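Local coordinates for putative permease protein, ABC transporter (PDB 3IS6), which is a fragment, with a MacB-like periplasmic core domain, of a putative ABC-transporter permease that probably takes part in moving substrates across the cell membrane, at residues E197-L200 with E201-K204. Numbering follows the deposited sequence.
Sequences EALL and EMQK
L199 and M202, three positions apart on one helix, lie alongside each other and point the same way, with L199 CD2 4.0 Å from the selenomethionine methyl M202 CE. The bend at the end of the M202 chain (chi3 74°) accounts for this: CG runs out anti to the backbone N, and the turn about the CG-SE bond brings CE back towards the leucine. Both residues are buried. L199 packs on I51, while M202 reaches A46, I47 and E50 of helix 43-50.

On another side of the helix, L200 slants across K204. The lysine chain is extended beyond CG, its CG passing 3.3 Å from the carbonyl L200 O; its far end meets the leucine, K204 CE lying 3.9 Å from L200 CD2, a loose aliphatic contact at the more exposed side. E201 likewise brings its CG to 3.5 Å from E197 O, but the two carboxylates stay apart, E197 OE1 to E201 OE2 being 6.3 Å.

Four i to i+4 backbone hydrogen bonds hold the regular alpha-helical form that puts these residues on neighbouring turns; that from M202 N to A198 O is 2.9 Å long and nearly straight at 173°. Q203, buried, turns to L219, H220 and Y221 of strand 218-225. The arrangement is that of an amphipathic alpha-helix, 196-206, laid against helix 43-50 and strand 218-225 in a domain assigned to the MacB-like periplasmic core family.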
loop_
_atom_site.group_PDB
_atom_site.type_symbol
_atom_site.label_atom_id
_atom_site.label_comp_id
_atom_site.label_asym_id
_atom_site.label_seq_id
_atom_site.Cartn_x
_atom_site.Cartn_y
_atom_site.Cartn_z
ATOM N N GLU A 197 17.629 -15.242 22.435
ATOM C CA GLU A 197 16.647 -15.274 23.490
ATOM C C GLU A 197 15.831 -13.981 23.585
ATOM O O GLU A 197 14.633 -14.001 23.714
ATOM C CB GLU A 197 17.319 -15.622 24.814
ATOM C CG GLU A 197 17.908 -17.028 24.845
ATOM C CD GLU A 197 18.442 -17.477 26.214
ATOM O OE1 GLU A 197 19.125 -16.703 26.905
ATOM O OE2 GLU A 197 18.186 -18.626 26.581
ATOM N N ALA A 198 16.499 -12.858 23.480
ATOM C CA ALA A 198 15.819 -11.583 23.476
ATOM C C ALA A 198 14.896 -11.467 22.279
ATOM O O ALA A 198 13.838 -10.918 22.372
ATOM C CB ALA A 198 16.788 -10.483 23.493
ATOM N N LEU A 199 15.303 -11.981 21.146
ATOM C CA LEU A 199 14.457 -11.896 19.983
ATOM C C LEU A 199 13.184 -12.651 20.245
ATOM O O LEU A 199 12.134 -12.227 19.900
ATOM C CB LEU A 199 15.154 -12.440 18.744
ATOM C CG LEU A 199 16.228 -11.594 18.082
ATOM C CD1 LEU A 199 16.840 -12.282 16.937
ATOM C CD2 LEU A 199 15.736 -10.292 17.657
ATOM N N LEU A 200 13.292 -13.783 20.886
ATOM C CA LEU A 200 12.130 -14.559 21.229
ATOM C C LEU A 200 11.203 -13.832 22.176
ATOM O O LEU A 200 10.020 -13.931 22.064
ATOM C CB LEU A 200 12.565 -15.821 21.910
ATOM C CG LEU A 200 11.936 -17.124 21.523
ATOM C CD1 LEU A 200 12.003 -18.039 22.678
ATOM C CD2 LEU A 200 10.567 -17.027 20.998
ATOM N N GLU A 201 11.777 -13.142 23.137
ATOM C CA GLU A 201 10.995 -12.412 24.089
ATOM C C GLU A 201 10.228 -11.345 23.356
ATOM O O GLU A 201 9.055 -11.223 23.497
ATOM C CB GLU A 201 11.912 -11.750 25.096
ATOM C CG GLU A 201 12.459 -12.642 26.144
ATOM C CD GLU A 201 13.402 -11.895 27.075
ATOM O OE1 GLU A 201 13.029 -10.815 27.579
ATOM O OE2 GLU A 201 14.540 -12.354 27.264
HETATM N N MSE A 202 10.908 -10.633 22.494
HETATM C CA MSE A 202 10.279 -9.634 21.686
HETATM C C MSE A 202 9.178 -10.221 20.813
HETATM O O MSE A 202 8.125 -9.670 20.721
HETATM C CB MSE A 202 11.348 -9.000 20.814
HETATM C CG MSE A 202 10.881 -7.953 19.844
HETATM SE SE MSE A 202 12.138 -7.539 18.499
HETATM C CE MSE A 202 11.968 -9.076 17.457
ATOM N N GLN A 203 9.408 -11.367 20.206
ATOM C CA GLN A 203 8.430 -11.975 19.331
ATOM C C GLN A 203 7.150 -12.306 20.061
ATOM O O GLN A 203 6.090 -12.104 19.567
ATOM C CB GLN A 203 9.005 -13.240 18.732
ATOM C CG GLN A 203 8.126 -13.933 17.739
ATOM C CD GLN A 203 8.654 -15.299 17.289
ATOM O OE1 GLN A 203 8.101 -15.940 16.427
ATOM N NE2 GLN A 203 9.731 -15.714 17.879
ATOM N N LYS A 204 7.292 -12.834 21.254
ATOM C CA LYS A 204 6.175 -13.188 22.104
ATOM C C LYS A 204 5.327 -11.983 22.521
ATOM O O LYS A 204 4.141 -12.074 22.624
ATOM C CB LYS A 204 6.677 -13.951 23.315
ATOM C CG LYS A 204 7.157 -15.342 22.991
ATOM C CD LYS A 204 7.868 -15.987 24.138
ATOM C CE LYS A 204 8.071 -17.472 23.917
ATOM N NZ LYS A 204 8.612 -18.104 25.147
#